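Local coordinates for Lmo2446 protein (Listeria monocytogenes serovar 1/2a, PDB 5I0D), which belongs to glycoside hydrolase family 31, joining a TIM-barrel domain to a calcium-containing family 6 carbohydrate-binding module, with glucose units bound at both, at residues 454-459 against 535-540; 943-948 against 961-966; 967-972 against 1052-1057. All coordinates share one frame; numbering follows the deposited sequence.

Interaction 1: residues 454-459 against 535-540; sequences VLWQVP and KTDGGE. With GLC (alpha-D-glucopyranose), chain F; GLC (alpha-D-glucopyranose), chain B.
W456 and D537 meet through one polar bond that shows how neighbouring strands can build a sugar pocket at their ends. The indole NE1 donates to D537 OD2 over 2.8 Å, using the anti lone pair of that oxygen. Ring and carboxylate planes stand 80° apart. With CG anti to the backbone N (chi1 -172°), the indole leans toward D537.

Backbone bonding comes next. K535 is bracketed in parallel fashion, its N donating to L455 O and its O accepting from Q457 N at 2.9 Å; one step on, D537 N reaches Q457 O at 3.0 Å and carries the pairing past the end of strand 533-536.

Van der Waals contacts fill in between. The K535 chain runs out fully extended beside the indole, CD lying 4.0 Å from W456 CD1 at the ring edge, and P459 CD rests on D537 O at 3.6 Å.

The ligands meet the far ends of these side chains. C5 of the chain B glucose sits over one indole face, offset toward the rim. D537 OD2 comes within 3.0 Å of O5 of the chain F glucose, while K535 NZ, salt-bridged to E400, gives O3 of that sugar a weak hydrogen bond. Strands 452-457 and 533-536 are adjacent in the parallel TIM barrel, and a ligand site at the C-terminal ends of the strands, here a glycan pocket, is characteristic of this fold.

Interaction 2: residues 943-948 against 961-966; sequences AEFGHL and TGTGFV. With CA (calcium ion), chain S; GLC (alpha-D-glucopyranose), chain C.
E944 pushes its carboxylate into the turn formed by T961 to G964, and the calcium ion fixes it there. Both oxygens bind the metal, OE1 at 2.2 Å and OE2 at 2.3 Å, and the carbonyl oxygens of T961 and G964 add two more ligands. E942 and D1057 complete the protein part of the site. The side chain gets there by bending twice: CG lies between the backbone N and the carbonyl carbon (chi1 58°), and the chain then turns sharply at chi2 (-92°). OE2 has a second task, since G964 N donates to it over 3.0 Å from well above the carboxylate plane. The positive metal probably offsets the mutual repulsion of carboxylate and carbonyl oxygens brought so close together.

Segment 943-948 opens with a short 3-10 turn, in which G946 N bonds back to A943 O, and then enters strand 947-949. Segment 961-966 leads from the metal-binding turn into strand 965-968. These strands belong to the two different sheets of the beta-sandwich in the family 6 carbohydrate-binding module; the calcium sits beside the turn that leads into strand 965-968. Between the sheets, V966 CG2 is the shared apolar contact: A943 CB approaches it to 3.7 Å, and L948 CD2 passes alongside it in the opposite direction.

The sugar side is looser. F945 and T963 are both partly exposed, and their closest atoms, CE1 and OG1, remain 4.1 Å apart. T963 OG1 instead shares a 2.8 Å hydrogen bond with O3 of the chain C glucose. The sugar's ring oxygen O5 lies at the edge of the F945 ring, 3.6 Å from CD1, while N773 touches F945 from a preceding domain.

Interaction 3: residues 967-972 against 1052-1057; sequences AGFDAE and AGINFD. With CA (calcium ion), chain S; GLC (alpha-D-glucopyranose), chain D; GLC (alpha-D-glucopyranose), chain E.
The side-chain oxygen OD1 of N1055 is gripped from two directions: O4 of the chain E glucose donates to it at 2.8 Å, and G968 N reaches it through a weak bond of 3.3 Å. The other branch of the amide faces the same sugar, ND2 giving O3 a nearly straight bond (2.7 Å, 172°). One amide thus clasps two adjacent hydroxyls, and engagement of both its ends fixes which way it is flipped. N1055 and A967 project from the same face of the sheet, and with CG anti to the carbonyl carbon (chi1 -70°) the amide swings toward segment 967-972.

Strand pairing provides the scaffold. A967 and N1055 form a non-hydrogen-bonded antiparallel pair, followed by the hydrogen-bonded pair of G968 and I1054. That second pair is uneven: I1054 N donates to G968 O over 3.0 Å in good geometry, whereas the return bond from G968 N to I1054 O is weak and strongly bent. The distortion accompanies the departure of segment 967-972 from the sheet just after G968.

Away from the sugars, F969 and F1056 run side by side and point the same way, CE2 of the first 4.0 Å from CD2 of the second. R1004 makes a cation-pi contact with F969, and F1044 meets the ring of F1056.

Where the strands part, D970 CB packs on G1053 CA. G1053 N donates to O6 of the chain D glucose at 2.8 Å, and D970 OD2 lies 3.4 Å from C2 of that sugar. H957 and E1000 add further hydrogen bonds to the glucose units. A glycan cradled by strand ends and adjoining loops is consistent with the binding site that family 6 modules carry in the loops at one end of the sandwich.

Interactions 2 and 3 form one continuous unit, their centres about 12 Å apart, whereas interaction 1 stands alone across the centre of the chain, about 53 Å and 64 Å from them, centre to centre. The two contacts in the binding module share strand 965-968, which runs beside strand 1054-1062; V966 O and F1056 N, 2.8 Å apart, probably form a hydrogen bond between them. They also share the calcium ion, which D1057 of interaction 3 binds through its backbone O and OD1. Each contact borders a separate glycan pocket: 454-459 with 535-540 in the barrel, and the other two at different places on the module.

Interaction 1: residues 454-459 against 535-540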
loop_
_atom_site.group_PDB
_atom_site.type_symbol
_atom_site.label_atom_id
_atom_site.label_comp_id
_atom_site.label_asym_id
_atom_site.label_seq_id
_atom_site.Cartn_x
_atom_site.Cartn_y
_atom_site.Cartn_z
ATOM N N VAL A 454 -19.207 8.817 5.540
ATOM C CA VAL A 454 -18.714 8.064 6.682
ATOM C C VAL A 454 -18.455 9.013 7.846
ATOM O O VAL A 454 -18.142 10.196 7.627
ATOM C CB VAL A 454 -17.442 7.228 6.384
ATOM C CG1 VAL A 454 -17.647 6.286 5.187
ATOM C CG2 VAL A 454 -16.217 8.082 6.192
ATOM N N LEU A 455 -18.608 8.475 9.057
ATOM C CA LEU A 455 -18.417 9.228 10.310
ATOM C C LEU A 455 -17.197 8.753 11.108
ATOM O O LEU A 455 -16.990 7.558 11.306
ATOM C CB LEU A 455 -19.662 9.101 11.194
ATOM C CG LEU A 455 -20.981 9.579 10.600
ATOM C CD1 LEU A 455 -22.073 9.495 11.666
ATOM C CD2 LEU A 455 -20.904 11.007 10.059
ATOM N N TRP A 456 -16.414 9.710 11.602
ATOM C CA TRP A 456 -15.242 9.437 12.426
ATOM C C TRP A 456 -15.604 8.794 13.776
ATOM O O TRP A 456 -16.626 9.134 14.407
ATOM C CB TRP A 456 -14.522 10.751 12.637
ATOM C CG TRP A 456 -13.186 10.749 13.293
ATOM C CD1 TRP A 456 -11.966 10.640 12.672
ATOM C CD2 TRP A 456 -12.916 10.970 14.671
ATOM N NE1 TRP A 456 -10.950 10.739 13.601
ATOM C CE2 TRP A 456 -11.505 10.941 14.836
ATOM C CE3 TRP A 456 -13.724 11.168 15.797
ATOM C CZ2 TRP A 456 -10.881 11.141 16.077
ATOM C CZ3 TRP A 456 -13.091 11.337 17.047
ATOM C CH2 TRP A 456 -11.689 11.326 17.165
ATOM N N GLN A 457 -14.760 7.854 14.175
ATOM C CA GLN A 457 -14.887 7.075 15.401
ATOM C C GLN A 457 -13.512 6.810 16.012
ATOM O O GLN A 457 -12.493 6.842 15.311
ATOM C CB GLN A 457 -15.514 5.704 15.107
ATOM C CG GLN A 457 -16.953 5.739 14.679
ATOM C CD GLN A 457 -17.888 6.063 15.827
ATOM O OE1 GLN A 457 -18.331 5.170 16.547
ATOM N NE2 GLN A 457 -18.185 7.356 16.018
ATOM N N VAL A 458 -13.523 6.515 17.312
ATOM C CA VAL A 458 -12.359 5.992 18.048
ATOM C C VAL A 458 -12.795 4.741 18.828
ATOM O O VAL A 458 -13.988 4.541 19.062
ATOM C CB VAL A 458 -11.747 7.050 18.985
ATOM C CG1 VAL A 458 -10.969 8.065 18.177
ATOM C CG2 VAL A 458 -12.816 7.738 19.819
ATOM N N PRO A 459 -11.826 3.910 19.270
ATOM C CA PRO A 459 -12.132 2.692 19.992
ATOM C C PRO A 459 -12.181 2.861 21.520
ATOM O O PRO A 459 -12.219 1.865 22.244
ATOM C CB PRO A 459 -10.958 1.794 19.620
ATOM C CG PRO A 459 -9.821 2.740 19.565
ATOM C CD PRO A 459 -10.388 3.984 18.944
ATOM N N LYS A 535 -15.005 6.187 9.632
ATOM C CA LYS A 535 -13.582 6.445 9.627
ATOM C C LYS A 535 -13.100 6.048 11.031
ATOM O O LYS A 535 -13.190 6.824 11.994
ATOM C CB LYS A 535 -13.255 7.896 9.285
ATOM C CG LYS A 535 -11.765 8.163 9.316
ATOM C CD LYS A 535 -11.429 9.547 8.813
ATOM C CE LYS A 535 -9.934 9.771 8.811
ATOM N NZ LYS A 535 -9.553 11.130 8.333
ATOM N N THR A 536 -12.685 4.786 11.138
ATOM C CA THR A 536 -12.253 4.211 12.402
ATOM C C THR A 536 -10.795 4.584 12.651
ATOM O O THR A 536 -9.881 3.875 12.249
ATOM C CB THR A 536 -12.480 2.696 12.454
ATOM O OG1 THR A 536 -12.326 2.124 11.145
ATOM C CG2 THR A 536 -13.889 2.396 12.936
ATOM N N ASP A 537 -10.621 5.690 13.343
ATOM C CA ASP A 537 -9.302 6.253 13.630
ATOM C C ASP A 537 -8.705 5.649 14.914
ATOM O O ASP A 537 -9.386 4.996 15.686
ATOM C CB ASP A 537 -9.476 7.756 13.790
ATOM C CG ASP A 537 -8.177 8.557 13.656
ATOM O OD1 ASP A 537 -7.056 8.053 13.534
ATOM O OD2 ASP A 537 -8.314 9.780 13.704
ATOM N N GLY A 538 -7.421 5.879 15.136
ATOM C CA GLY A 538 -6.777 5.458 16.375
ATOM C C GLY A 538 -6.554 3.954 16.428
ATOM O O GLY A 538 -6.493 3.276 15.398
ATOM N N GLY A 539 -6.402 3.453 17.639
ATOM C CA GLY A 539 -6.188 2.044 17.879
ATOM C C GLY A 539 -4.807 1.677 18.381
ATOM O O GLY A 539 -4.635 0.537 18.842
ATOM N N GLU A 540 -3.868 2.640 18.374
ATOM C CA GLU A 540 -2.484 2.420 18.801
ATOM C C GLU A 540 -2.379 2.780 20.294
ATOM O O GLU A 540 -1.517 3.580 20.709
ATOM C CB GLU A 540 -1.502 3.276 17.972
ATOM C CG GLU A 540 -1.785 3.285 16.459
ATOM C CD GLU A 540 -2.763 4.370 16.023
ATOM O OE1 GLU A 540 -2.877 4.610 14.801
ATOM O OE2 GLU A 540 -3.403 4.995 16.889
HETATM C C1 GLC F . -6.283 12.032 13.782
HETATM C C2 GLC F . -6.383 11.591 12.312
HETATM C C3 GLC F . -6.760 12.763 11.411
HETATM C C4 GLC F . -8.054 13.406 11.904
HETATM C C5 GLC F . -7.989 13.710 13.391
HETATM C C6 GLC F . -9.347 14.128 13.923
HETATM O O2 GLC F . -5.177 10.927 11.904
HETATM O O3 GLC F . -6.978 12.335 10.055
HETATM O O4 GLC F . -8.305 14.618 11.180
HETATM O O5 GLC F . -7.544 12.596 14.174
HETATM O O6 GLC F . -9.063 14.688 15.222
HETATM C C1 GLC B . -9.698 15.972 15.357
HETATM C C2 GLC B . -9.282 16.585 16.683
HETATM C C3 GLC B . -9.825 15.755 17.841
HETATM C C4 GLC B . -11.349 15.664 17.699
HETATM C C5 GLC B . -11.725 15.092 16.326
HETATM C C6 GLC B . -13.231 15.090 16.084
HETATM O O2 GLC B . -7.855 16.688 16.693
HETATM O O3 GLC B . -9.475 16.427 19.064
HETATM O O4 GLC B . -11.918 14.881 18.752
HETATM O O5 GLC B . -11.113 15.879 15.298
HETATM O O6 GLC B . -13.711 16.434 16.017
#

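Interaction 2: residues 943-948 against 961-966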
loop_
_atom_site.group_PDB
_atom_site.type_symbol
_atom_site.label_atom_id
_atom_site.label_comp_id
_atom_site.label_asym_id
_atom_site.label_seq_id
_atom_site.Cartn_x
_atom_site.Cartn_y
_atom_site.Cartn_z
ATOM N N ALA A 943 7.636 12.067 -35.776
ATOM C CA ALA A 943 8.902 12.796 -35.800
ATOM C C ALA A 943 8.984 13.815 -34.670
ATOM O O ALA A 943 10.039 14.015 -34.052
ATOM C CB ALA A 943 9.069 13.513 -37.143
ATOM N N GLU A 944 7.853 14.454 -34.419
ATOM C CA GLU A 944 7.699 15.426 -33.345
ATOM C C GLU A 944 7.969 14.844 -31.933
ATOM O O GLU A 944 8.290 15.589 -31.018
ATOM C CB GLU A 944 6.322 16.143 -33.444
ATOM C CG GLU A 944 5.026 15.285 -33.402
ATOM C CD GLU A 944 4.430 14.792 -34.764
ATOM O OE1 GLU A 944 5.250 14.570 -35.654
ATOM O OE2 GLU A 944 3.188 14.618 -34.717
ATOM N N PHE A 945 7.842 13.527 -31.760
ATOM C CA PHE A 945 8.186 12.864 -30.486
ATOM C C PHE A 945 9.594 12.249 -30.472
ATOM O O PHE A 945 9.981 11.593 -29.491
ATOM C CB PHE A 945 7.180 11.757 -30.162
ATOM C CG PHE A 945 5.742 12.208 -30.063
ATOM C CD1 PHE A 945 5.386 13.510 -29.713
ATOM C CD2 PHE A 945 4.727 11.297 -30.314
ATOM C CE1 PHE A 945 4.040 13.879 -29.643
ATOM C CE2 PHE A 945 3.385 11.654 -30.221
ATOM C CZ PHE A 945 3.043 12.935 -29.884
ATOM N N GLY A 946 10.356 12.444 -31.548
ATOM C CA GLY A 946 11.707 11.935 -31.627
ATOM C C GLY A 946 12.675 12.755 -30.798
ATOM O O GLY A 946 12.334 13.827 -30.266
ATOM N N HIS A 947 13.893 12.248 -30.692
ATOM C CA HIS A 947 14.971 13.012 -30.093
ATOM C C HIS A 947 15.472 13.986 -31.136
ATOM O O HIS A 947 16.023 13.568 -32.159
ATOM C CB HIS A 947 16.109 12.102 -29.624
ATOM C CG HIS A 947 15.744 11.199 -28.483
ATOM N ND1 HIS A 947 14.610 11.369 -27.715
ATOM C CD2 HIS A 947 16.398 10.142 -27.948
ATOM C CE1 HIS A 947 14.569 10.442 -26.777
ATOM N NE2 HIS A 947 15.644 9.686 -26.892
ATOM N N LEU A 948 15.261 15.276 -30.885
ATOM C CA LEU A 948 15.545 16.324 -31.859
ATOM C C LEU A 948 16.832 17.070 -31.538
ATOM O O LEU A 948 17.058 17.438 -30.401
ATOM C CB LEU A 948 14.396 17.327 -31.862
ATOM C CG LEU A 948 12.982 16.780 -32.116
ATOM C CD1 LEU A 948 12.039 17.958 -32.292
ATOM C CD2 LEU A 948 12.927 15.859 -33.330
ATOM N N THR A 961 -0.072 13.390 -39.008
ATOM C CA THR A 961 -0.477 12.600 -37.846
ATOM C C THR A 961 0.242 13.155 -36.613
ATOM O O THR A 961 1.239 13.905 -36.713
ATOM C CB THR A 961 -0.189 11.099 -38.027
ATOM O OG1 THR A 961 1.215 10.901 -38.152
ATOM C CG2 THR A 961 -0.885 10.547 -39.274
ATOM N N GLY A 962 -0.282 12.769 -35.450
ATOM C CA GLY A 962 0.229 13.252 -34.186
ATOM C C GLY A 962 -0.174 14.697 -34.020
ATOM O O GLY A 962 -1.232 15.105 -34.489
ATOM N N THR A 963 0.689 15.468 -33.365
ATOM C CA THR A 963 0.431 16.877 -33.048
ATOM C C THR A 963 1.075 17.842 -34.047
ATOM O O THR A 963 0.865 19.042 -33.961
ATOM C CB THR A 963 0.978 17.239 -31.651
ATOM O OG1 THR A 963 2.400 17.036 -31.627
ATOM C CG2 THR A 963 0.295 16.395 -30.570
ATOM N N GLY A 964 1.859 17.319 -34.981
ATOM C CA GLY A 964 2.509 18.164 -35.978
ATOM C C GLY A 964 3.577 17.438 -36.757
ATOM O O GLY A 964 3.405 16.274 -37.104
ATOM N N PHE A 965 4.677 18.136 -37.034
ATOM C CA PHE A 965 5.773 17.594 -37.831
ATOM C C PHE A 965 7.047 18.340 -37.470
ATOM O O PHE A 965 6.996 19.389 -36.812
ATOM C CB PHE A 965 5.493 17.738 -39.331
ATOM C CG PHE A 965 4.993 19.109 -39.736
ATOM C CD1 PHE A 965 5.885 20.144 -40.035
ATOM C CD2 PHE A 965 3.634 19.357 -39.836
ATOM C CE1 PHE A 965 5.424 21.388 -40.421
ATOM C CE2 PHE A 965 3.162 20.609 -40.200
ATOM C CZ PHE A 965 4.058 21.627 -40.493
ATOM N N VAL A 966 8.187 17.797 -37.886
ATOM C CA VAL A 966 9.447 18.501 -37.742
ATOM C C VAL A 966 9.596 19.384 -38.974
ATOM O O VAL A 966 9.470 18.903 -40.113
ATOM C CB VAL A 966 10.640 17.545 -37.569
ATOM C CG1 VAL A 966 11.961 18.301 -37.665
ATOM C CG2 VAL A 966 10.540 16.822 -36.234
HETATM CA CA CA S . 3.586 13.984 -36.899
HETATM C C1 GLC C . 6.575 17.338 -28.603
HETATM C C2 GLC C . 5.365 17.778 -29.435
HETATM C C3 GLC C . 4.233 18.271 -28.547
HETATM C C4 GLC C . 3.915 17.260 -27.448
HETATM C C5 GLC C . 5.172 16.846 -26.704
HETATM C C6 GLC C . 4.885 15.736 -25.719
HETATM O O1 GLC C . 7.205 18.449 -27.957
HETATM O O2 GLC C . 5.736 18.814 -30.350
HETATM O O3 GLC C . 3.061 18.467 -29.346
HETATM O O4 GLC C . 2.975 17.824 -26.532
HETATM O O5 GLC C . 6.170 16.371 -27.623
HETATM O O6 GLC C . 6.095 15.522 -25.000
#

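Interaction 3: residues 967-972 against 1052-1057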
loop_
_atom_site.group_PDB
_atom_site.type_symbol
_atom_site.label_atom_id
_atom_site.label_comp_id
_atom_site.label_asym_id
_atom_site.label_seq_id
_atom_site.Cartn_x
_atom_site.Cartn_y
_atom_site.Cartn_z
ATOM N N ALA A 967 9.865 20.663 -38.739
ATOM C CA ALA A 967 9.804 21.699 -39.783
ATOM C C ALA A 967 11.169 22.042 -40.398
ATOM O O ALA A 967 12.097 22.408 -39.679
ATOM C CB ALA A 967 9.199 22.968 -39.206
ATOM N N GLY A 968 11.281 21.939 -41.724
ATOM C CA GLY A 968 12.488 22.396 -42.440
ATOM C C GLY A 968 13.598 21.363 -42.462
ATOM O O GLY A 968 13.881 20.753 -43.505
ATOM N N PHE A 969 14.254 21.190 -41.318
ATOM C CA PHE A 969 15.203 20.109 -41.124
ATOM C C PHE A 969 16.271 20.143 -42.214
ATOM O O PHE A 969 16.571 19.136 -42.835
ATOM C CB PHE A 969 14.416 18.787 -41.110
ATOM C CG PHE A 969 15.230 17.551 -40.813
ATOM C CD1 PHE A 969 16.486 17.597 -40.193
ATOM C CD2 PHE A 969 14.715 16.321 -41.150
ATOM C CE1 PHE A 969 17.186 16.425 -39.932
ATOM C CE2 PHE A 969 15.415 15.153 -40.914
ATOM C CZ PHE A 969 16.647 15.201 -40.299
ATOM N N ASP A 970 16.839 21.322 -42.449
ATOM C CA ASP A 970 17.574 21.573 -43.681
ATOM C C ASP A 970 18.938 22.217 -43.484
ATOM O O ASP A 970 19.396 22.975 -44.336
ATOM C CB ASP A 970 16.705 22.431 -44.600
ATOM C CG ASP A 970 16.461 23.821 -44.056
ATOM O OD1 ASP A 970 16.588 24.030 -42.826
ATOM O OD2 ASP A 970 16.164 24.715 -44.873
ATOM N N ALA A 971 19.593 21.919 -42.370
ATOM C CA ALA A 971 20.962 22.389 -42.158
ATOM C C ALA A 971 21.794 21.295 -41.512
ATOM O O ALA A 971 21.261 20.420 -40.838
ATOM C CB ALA A 971 20.972 23.652 -41.310
ATOM N N GLU A 972 23.107 21.372 -41.700
ATOM C CA GLU A 972 24.009 20.402 -41.092
ATOM C C GLU A 972 23.919 20.470 -39.570
ATOM O O GLU A 972 23.581 21.513 -39.005
ATOM C CB GLU A 972 25.445 20.578 -41.593
ATOM C CG GLU A 972 25.595 20.200 -43.061
ATOM C CD GLU A 972 26.969 20.489 -43.627
ATOM O OE1 GLU A 972 27.145 21.531 -44.280
ATOM O OE2 GLU A 972 27.877 19.671 -43.418
ATOM N N ALA A 1052 17.721 20.602 -49.610
ATOM C CA ALA A 1052 16.330 21.089 -49.624
ATOM C C ALA A 1052 15.571 20.899 -48.316
ATOM O O ALA A 1052 15.859 19.995 -47.549
ATOM C CB ALA A 1052 15.546 20.474 -50.779
ATOM N N GLY A 1053 14.587 21.762 -48.084
ATOM C CA GLY A 1053 13.738 21.668 -46.911
ATOM C C GLY A 1053 12.620 20.654 -47.052
ATOM O O GLY A 1053 12.050 20.468 -48.139
ATOM N N ILE A 1054 12.300 19.999 -45.944
ATOM C CA ILE A 1054 11.104 19.180 -45.853
ATOM C C ILE A 1054 10.374 19.474 -44.554
ATOM O O ILE A 1054 10.920 20.085 -43.632
ATOM C CB ILE A 1054 11.405 17.663 -45.924
ATOM C CG1 ILE A 1054 12.123 17.159 -44.665
ATOM C CG2 ILE A 1054 12.212 17.332 -47.172
ATOM C CD1 ILE A 1054 12.354 15.653 -44.659
ATOM N N ASN A 1055 9.130 19.029 -44.506
ATOM C CA ASN A 1055 8.427 18.863 -43.248
ATOM C C ASN A 1055 8.297 17.379 -43.035
ATOM O O ASN A 1055 7.841 16.682 -43.937
ATOM C CB ASN A 1055 7.070 19.541 -43.316
ATOM C CG ASN A 1055 7.194 21.051 -43.351
ATOM O OD1 ASN A 1055 8.229 21.608 -42.976
ATOM N ND2 ASN A 1055 6.144 21.721 -43.806
ATOM N N PHE A 1056 8.691 16.896 -41.858
ATOM C CA PHE A 1056 8.841 15.451 -41.583
ATOM C C PHE A 1056 7.757 15.057 -40.579
ATOM O O PHE A 1056 7.782 15.488 -39.437
ATOM C CB PHE A 1056 10.255 15.228 -41.042
ATOM C CG PHE A 1056 10.647 13.785 -40.767
ATOM C CD1 PHE A 1056 9.897 12.682 -41.201
ATOM C CD2 PHE A 1056 11.848 13.535 -40.111
ATOM C CE1 PHE A 1056 10.322 11.383 -40.919
ATOM C CE2 PHE A 1056 12.286 12.239 -39.855
ATOM C CZ PHE A 1056 11.518 11.162 -40.255
ATOM N N ASP A 1057 6.805 14.248 -41.022
ATOM C CA ASP A 1057 5.619 13.967 -40.223
ATOM C C ASP A 1057 5.792 12.810 -39.236
ATOM O O ASP A 1057 5.435 12.943 -38.030
ATOM C CB ASP A 1057 4.421 13.691 -41.136
ATOM C CG ASP A 1057 3.154 13.425 -40.359
ATOM O OD1 ASP A 1057 3.103 13.808 -39.166
ATOM O OD2 ASP A 1057 2.234 12.815 -40.940
HETATM CA CA CA S . 3.586 13.984 -36.899
HETATM C C1 GLC D . 13.032 25.611 -46.167
HETATM C C2 GLC D . 13.942 26.821 -46.330
HETATM C C3 GLC D . 13.517 27.648 -47.546
HETATM C C4 GLC D . 13.464 26.762 -48.787
HETATM C C5 GLC D . 12.664 25.482 -48.550
HETATM C C6 GLC D . 12.814 24.513 -49.715
HETATM O O2 GLC D . 13.908 27.587 -45.118
HETATM O O3 GLC D . 14.480 28.691 -47.732
HETATM O O4 GLC D . 12.842 27.467 -49.861
HETATM O O5 GLC D . 13.089 24.825 -47.355
HETATM O O6 GLC D . 14.132 23.959 -49.715
HETATM C C1 GLC E . 7.749 26.916 -46.090
HETATM C C2 GLC E . 6.714 25.976 -45.487
HETATM C C3 GLC E . 7.214 25.378 -44.177
HETATM C C4 GLC E . 8.556 24.689 -44.400
HETATM C C5 GLC E . 9.522 25.660 -45.074
HETATM C C6 GLC E . 10.855 25.023 -45.418
HETATM O O2 GLC E . 5.466 26.646 -45.272
HETATM O O3 GLC E . 6.231 24.462 -43.700
HETATM O O4 GLC E . 9.090 24.260 -43.142
HETATM O O5 GLC E . 8.958 26.181 -46.286
HETATM O O6 GLC E . 11.712 26.084 -45.845
#